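Local structure of geranyltranstransferase (Thermotoga maritima, 2FTZ) at residues L26-D31 / A37-A42; E20-I25 / A74-H79. The protein probably catalyses the condensation of geranyl diphosphate with isopentenyl diphosphate to give farnesyl diphosphate, as expected of a farnesyl diphosphate synthase. All coordinates share one frame; numbering follows the deposited sequence. Where two conformers were deposited one is given.

Contact 1 (L26-D31 / A37-A42); sequences LRPGWD and AMLYSA. With EDO (1,2-ethanediol), chain E.
L26 lays its side chain against one flank of helix 33-43, where M38, L39 and A42 receive it. The arrangement is a helix-loop-helix connection near the N terminus of the all-helical isoprenoid synthase fold: the chain leaves helix 19-26, runs through an open loop and comes back as helix 33-43. Its side-chain contacts are apolar, and no hydrogen bond joins the segments; leucines suit it because each can offer two methyls in different directions.

L26 points toward the helix. With CG beside its backbone N (chi1 -62°) and CD1 extended away from CA, the CD1 methyl is driven forward to the backbone, 3.7 Å from M38 O, while CD2 lies more loosely alongside M38, 4.2 Å from M38 CB. L39 has the other first torsion, its CG anti to the backbone N (chi1 -180°), which brings its fork back over the start of the loop. There its two branches divide the work: L39 CD1 rests 3.8 Å from L26 CB, whereas L39 CD2 reaches P28 CD at 4.0 Å. The side chains of P28 and L39 cross at about a right angle, on the side where P28 is exposed and L39 partly so.

Further along, the carboxylate of E35 holds the loop by accepting hydrogen bonds from G29 N and W30 N, and W30 meets F174 of the second subunit edge-to-face. Separately, an ethanediol, probably from the crystallisation liquor, accepts a bond from D31 N. On the buried side, helix 109-127 packs on L26 and M38. Alanine's small side chain suits the close approach at A42, whose CB packs tightly on L26 CD1; the modelled 3.3 Å is doubtful as an exact value.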
loop_
_atom_site.group_PDB
_atom_site.type_symbol
_atom_site.label_atom_id
_atom_site.label_comp_id
_atom_site.label_asym_id
_atom_site.label_seq_id
_atom_site.Cartn_x
_atom_site.Cartn_y
_atom_site.Cartn_z
ATOM N N LEU A 26 -1.063 16.577 1.305
ATOM C CA LEU A 26 0.231 16.434 0.697
ATOM C C LEU A 26 1.199 17.588 0.904
ATOM O O LEU A 26 2.289 17.567 0.324
ATOM C CB LEU A 26 0.064 16.132 -0.792
ATOM C CG LEU A 26 -0.680 14.831 -1.113
ATOM C CD1 LEU A 26 -0.813 14.654 -2.614
ATOM C CD2 LEU A 26 -0.027 13.605 -0.485
ATOM N N ARG A 27 0.858 18.547 1.763
ATOM C CA ARG A 27 1.764 19.645 2.103
ATOM C C ARG A 27 2.989 19.018 2.783
ATOM O O ARG A 27 2.841 18.371 3.829
ATOM C CB ARG A 27 1.065 20.571 3.088
ATOM C CG ARG A 27 1.841 21.871 3.423
ATOM C CD ARG A 27 1.021 22.692 4.333
ATOM N NE ARG A 27 1.707 23.941 4.709
ATOM C CZ ARG A 27 1.118 24.879 5.423
ATOM N NH1 ARG A 27 -0.159 24.740 5.811
ATOM N NH2 ARG A 27 1.777 25.984 5.693
ATOM N N PRO A 28 4.188 19.155 2.197
ATOM C CA PRO A 28 5.328 18.513 2.866
ATOM C C PRO A 28 5.544 18.970 4.315
ATOM O O PRO A 28 5.311 20.132 4.669
ATOM C CB PRO A 28 6.525 18.878 1.967
ATOM C CG PRO A 28 5.876 19.132 0.582
ATOM C CD PRO A 28 4.559 19.749 0.894
ATOM N N GLY A 29 5.992 18.034 5.145
ATOM C CA GLY A 29 6.342 18.286 6.548
ATOM C C GLY A 29 7.781 17.967 6.961
ATOM O O GLY A 29 8.231 18.430 8.031
ATOM N N TRP A 30 8.518 17.215 6.135
ATOM C CA TRP A 30 9.823 16.621 6.487
ATOM C C TRP A 30 10.955 16.979 5.544
ATOM O O TRP A 30 11.998 16.355 5.582
ATOM C CB TRP A 30 9.681 15.079 6.593
ATOM C CG TRP A 30 8.684 14.700 7.584
ATOM C CD1 TRP A 30 7.389 14.365 7.364
ATOM C CD2 TRP A 30 8.860 14.690 8.994
ATOM N NE1 TRP A 30 6.752 14.137 8.545
ATOM C CE2 TRP A 30 7.636 14.310 9.561
ATOM C CE3 TRP A 30 9.929 14.937 9.825
ATOM C CZ2 TRP A 30 7.459 14.199 10.939
ATOM C CZ3 TRP A 30 9.753 14.832 11.181
ATOM C CH2 TRP A 30 8.531 14.463 11.721
ATOM N N ASP A 31 10.764 17.980 4.681
ATOM C CA ASP A 31 11.778 18.453 3.735
ATOM C C ASP A 31 12.235 17.329 2.807
ATOM O O ASP A 31 13.407 17.237 2.487
ATOM C CB ASP A 31 12.995 19.090 4.456
ATOM C CG ASP A 31 13.983 19.767 3.473
ATOM O OD1 ASP A 31 13.543 20.281 2.439
ATOM O OD2 ASP A 31 15.204 19.702 3.684
ATOM N N ALA A 37 7.334 15.045 -4.575
ATOM C CA ALA A 37 6.921 14.197 -5.689
ATOM C C ALA A 37 5.462 13.731 -5.603
ATOM O O ALA A 37 4.752 13.672 -6.614
ATOM C CB ALA A 37 7.882 12.932 -5.801
ATOM N N MET A 38 5.022 13.301 -4.412
ATOM C CA MET A 38 3.626 12.991 -4.181
ATOM C C MET A 38 2.712 14.144 -4.481
ATOM O O MET A 38 1.714 13.980 -5.209
ATOM C CB MET A 38 3.391 12.499 -2.739
ATOM C CG MET A 38 4.087 11.205 -2.430
ATOM S SD MET A 38 3.582 10.602 -0.780
ATOM C CE MET A 38 4.495 11.703 0.230
ATOM N N LEU A 39 3.070 15.348 -4.006
ATOM C CA LEU A 39 2.272 16.512 -4.285
ATOM C C LEU A 39 2.260 16.842 -5.801
ATOM O O LEU A 39 1.232 17.169 -6.367
ATOM C CB LEU A 39 2.851 17.691 -3.470
ATOM C CG LEU A 39 2.145 19.048 -3.616
ATOM C CD1 LEU A 39 0.602 18.993 -3.299
ATOM C CD2 LEU A 39 2.829 20.098 -2.724
ATOM N N TYR A 40 3.420 16.756 -6.435
ATOM C CA TYR A 40 3.541 17.005 -7.894
ATOM C C TYR A 40 2.581 16.120 -8.674
ATOM O O TYR A 40 1.748 16.584 -9.485
ATOM C CB TYR A 40 4.981 16.727 -8.315
ATOM C CG TYR A 40 5.229 16.746 -9.825
ATOM C CD1 TYR A 40 5.444 17.949 -10.489
ATOM C CD2 TYR A 40 5.298 15.570 -10.564
ATOM C CE1 TYR A 40 5.707 17.987 -11.873
ATOM C CE2 TYR A 40 5.550 15.579 -11.978
ATOM C CZ TYR A 40 5.766 16.812 -12.614
ATOM O OH TYR A 40 6.019 16.910 -13.986
ATOM N N SER A 41 2.678 14.811 -8.418
ATOM C CA SER A 41 1.875 13.842 -9.136
ATOM C C SER A 41 0.374 14.022 -8.934
ATOM O O SER A 41 -0.404 13.825 -9.866
ATOM C CB SER A 41 2.297 12.453 -8.737
ATOM O OG SER A 41 3.583 12.155 -9.263
ATOM N N ALA A 42 -0.028 14.361 -7.718
ATOM C CA ALA A 42 -1.412 14.517 -7.367
ATOM C C ALA A 42 -2.034 15.802 -7.912
ATOM O O ALA A 42 -3.268 15.916 -7.998
ATOM C CB ALA A 42 -1.568 14.442 -5.832
HETATM C C1 EDO E . 8.392 21.049 5.139
HETATM O O1 EDO E . 8.841 19.980 4.287
HETATM C C2 EDO E . 9.498 21.760 5.911
HETATM O O2 EDO E . 10.850 21.510 5.523
#

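Contact 2 (E20-I25 / A74-H79); sequences ERIREI and AVELFH
E76 reaches out from helix 69-87 toward I22 on helix 19-26, and its course explains how a glutamate fits into a helix-helix interface of the isoprenoid synthase bundle. CB starts on the side facing I22, but it remains 4.4 Å from I22 CD1. The next carbon makes the real contact: E76 CG, set anti to the backbone N (chi1 -168°), meets I22 CD1 at 3.9 Å, the two side chains passing at a slant. Beyond CG the chain bends (chi2 61°), and CD swings off to 5.2 Å from I22 CD1, taking the carboxylate clear of the isoleucine. At the tip, OE2 finds its partner in R48, whose NH1 forms a salt bridge with it.

I22 suits its side of this contact because its long branch ends in a methyl, well matched to the aliphatic stem of the glutamate. One turn further along, I25 packs on L77, both being branched aliphatic residues suited to an interface. The methyl L77 CD1 is placed evenly between the two branches of I25, 4.3 Å from I25 CG2 and likewise 4.3 Å from I25 CD1. The closest CA pair, I22 and L77, is 7.9 Å apart, an interval occupied by these branched chains. Helix 109-127 continues the packing through L119 and A123, which touch L77.

H79 NE2 shares a hydrogen bond with a bound unidentified ligand, probably from the crystallisation liquor; in relatives a histidine at the corresponding place helps to bind isopentenyl diphosphate. Between 20-25 and 74-79 carbon meets carbon, although R21 also forms a salt bridge with D70 in the same helix pair. The carboxylate of buried E76 is paired with R48, which would be expected to favour its ionised form.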
loop_
_atom_site.group_PDB
_atom_site.type_symbol
_atom_site.label_atom_id
_atom_site.label_comp_id
_atom_site.label_asym_id
_atom_site.label_seq_id
_atom_site.Cartn_x
_atom_site.Cartn_y
_atom_site.Cartn_z
ATOM N N GLU A 20 -8.316 21.197 -2.724
ATOM C CA GLU A 20 -7.899 21.816 -1.449
ATOM C C GLU A 20 -7.499 20.786 -0.382
ATOM O O GLU A 20 -6.464 20.919 0.287
ATOM C CB GLU A 20 -9.039 22.700 -0.913
ATOM C CG GLU A 20 -8.664 23.566 0.235
ATOM C CD GLU A 20 -9.788 24.569 0.598
ATOM O OE1 GLU A 20 -10.915 24.457 0.047
ATOM O OE2 GLU A 20 -9.533 25.447 1.446
ATOM N N ARG A 21 -8.291 19.723 -0.265
ATOM C CA ARG A 21 -7.989 18.663 0.687
ATOM C C ARG A 21 -6.716 17.923 0.287
ATOM O O ARG A 21 -5.893 17.581 1.140
ATOM C CB ARG A 21 -9.156 17.673 0.785
ATOM C CG ARG A 21 -8.938 16.543 1.774
ATOM C CD ARG A 21 -8.661 17.008 3.194
ATOM N NE ARG A 21 -9.820 17.657 3.785
ATOM C CZ ARG A 21 -10.923 17.028 4.201
ATOM N NH1 ARG A 21 -11.060 15.707 4.083
ATOM N NH2 ARG A 21 -11.905 17.732 4.744
ATOM N N ILE A 22 -6.566 17.647 -1.001
ATOM C CA ILE A 22 -5.349 17.007 -1.504
ATOM C C ILE A 22 -4.111 17.843 -1.188
ATOM O O ILE A 22 -3.096 17.312 -0.705
ATOM C CB ILE A 22 -5.445 16.744 -3.012
ATOM C CG1 ILE A 22 -6.408 15.564 -3.250
ATOM C CG2 ILE A 22 -4.031 16.417 -3.632
ATOM C CD1 ILE A 22 -6.710 15.399 -4.747
ATOM N N ARG A 23 -4.182 19.140 -1.431
ATOM C CA ARG A 23 -3.059 20.020 -1.081
ATOM C C ARG A 23 -2.766 20.040 0.437
ATOM O O ARG A 23 -1.606 20.058 0.839
ATOM C CB ARG A 23 -3.267 21.409 -1.679
ATOM C CG ARG A 23 -3.107 21.438 -3.202
ATOM C CD ARG A 23 -3.042 22.859 -3.748
ATOM N NE ARG A 23 -2.870 22.881 -5.202
ATOM C CZ ARG A 23 -1.729 22.666 -5.865
ATOM N NH1 ARG A 23 -0.595 22.380 -5.230
ATOM N NH2 ARG A 23 -1.730 22.737 -7.196
ATOM N N GLU A 24 -3.786 19.980 1.281
ATOM C CA GLU A 24 -3.594 19.884 2.734
ATOM C C GLU A 24 -2.876 18.617 3.154
ATOM O O GLU A 24 -1.903 18.647 3.974
ATOM C CB GLU A 24 -4.948 19.955 3.477
ATOM C CG GLU A 24 -5.588 21.329 3.578
ATOM C CD GLU A 24 -7.099 21.283 3.923
ATOM O OE1 GLU A 24 -7.643 20.171 4.134
ATOM O OE2 GLU A 24 -7.740 22.363 3.958
ATOM N N ILE A 25 -3.363 17.479 2.656
ATOM C CA ILE A 25 -2.776 16.200 2.999
ATOM C C ILE A 25 -1.335 16.056 2.504
ATOM O O ILE A 25 -0.505 15.441 3.172
ATOM C CB ILE A 25 -3.643 15.032 2.455
ATOM C CG1 ILE A 25 -5.002 15.034 3.142
ATOM C CG2 ILE A 25 -2.931 13.689 2.648
ATOM C CD1 ILE A 25 -6.009 14.110 2.432
ATOM N N ALA A 74 -9.429 9.749 -0.658
ATOM C CA ALA A 74 -8.766 8.437 -0.646
ATOM C C ALA A 74 -8.671 7.791 -2.023
ATOM O O ALA A 74 -7.598 7.314 -2.448
ATOM C CB ALA A 74 -9.464 7.491 0.308
ATOM N N VAL A 75 -9.787 7.771 -2.738
ATOM C CA VAL A 75 -9.810 7.178 -4.067
ATOM C C VAL A 75 -8.855 7.905 -5.037
ATOM O O VAL A 75 -8.133 7.254 -5.802
ATOM C CB VAL A 75 -11.247 7.062 -4.598
ATOM C CG1 VAL A 75 -11.238 6.851 -6.076
ATOM C CG2 VAL A 75 -11.975 5.878 -3.874
ATOM N N GLU A 76 -8.816 9.225 -4.959
ATOM C CA GLU A 76 -7.963 9.971 -5.851
ATOM C C GLU A 76 -6.466 9.777 -5.537
ATOM O O GLU A 76 -5.638 9.721 -6.439
ATOM C CB GLU A 76 -8.325 11.437 -5.799
ATOM C CG GLU A 76 -7.685 12.275 -6.923
ATOM C CD GLU A 76 -8.069 11.896 -8.375
ATOM O OE1 GLU A 76 -8.914 11.004 -8.692
ATOM O OE2 GLU A 76 -7.385 12.433 -9.250
ATOM N N LEU A 77 -6.131 9.683 -4.264
ATOM C CA LEU A 77 -4.727 9.469 -3.828
ATOM C C LEU A 77 -4.293 8.092 -4.301
ATOM O O LEU A 77 -3.204 7.906 -4.814
ATOM C CB LEU A 77 -4.622 9.596 -2.294
ATOM C CG LEU A 77 -4.735 10.974 -1.633
ATOM C CD1 LEU A 77 -4.684 10.867 -0.091
ATOM C CD2 LEU A 77 -3.669 11.905 -2.159
ATOM N N PHE A 78 -5.181 7.130 -4.152
ATOM C CA PHE A 78 -4.901 5.759 -4.604
ATOM C C PHE A 78 -4.695 5.689 -6.106
ATOM O O PHE A 78 -3.712 5.099 -6.599
ATOM C CB PHE A 78 -6.013 4.804 -4.190
ATOM C CG PHE A 78 -5.602 3.351 -4.294
ATOM C CD1 PHE A 78 -5.776 2.659 -5.461
ATOM C CD2 PHE A 78 -5.006 2.702 -3.222
ATOM C CE1 PHE A 78 -5.359 1.316 -5.560
ATOM C CE2 PHE A 78 -4.621 1.351 -3.322
ATOM C CZ PHE A 78 -4.796 0.686 -4.459
ATOM N N HIS A 79 -5.618 6.297 -6.844
ATOM C CA HIS A 79 -5.497 6.438 -8.280
ATOM C C HIS A 79 -4.158 7.047 -8.681
ATOM O O HIS A 79 -3.478 6.499 -9.579
ATOM C CB HIS A 79 -6.672 7.287 -8.795
ATOM C CG HIS A 79 -6.655 7.536 -10.254
ATOM N ND1 HIS A 79 -6.610 6.513 -11.182
ATOM C CD2 HIS A 79 -6.683 8.691 -10.954
ATOM C CE1 HIS A 79 -6.593 7.044 -12.386
ATOM N NE2 HIS A 79 -6.625 8.355 -12.274
#

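Overall arrangement
From the N terminus, helix 19-26 supplies the first half of contact 2 and then runs directly into the loop 26-31 of contact 1. The chain turns back as helix 33-43, and contact 1 closes this short loop locally. Contact 2 closes a much longer one, reached after helix 49-61, when helix 69-87 comes up against helix 19-26. Contact 1 is therefore nested inside contact 2, and the centres lie about 11 Å apart. They also touch: A42 CB is 3.8 Å from I22 CG2, and L26 CD1 is 4.0 Å from L77 CD2. Together they tie helices 19-26, 33-43 and 69-87 into one packed group, with helix 109-127 against it.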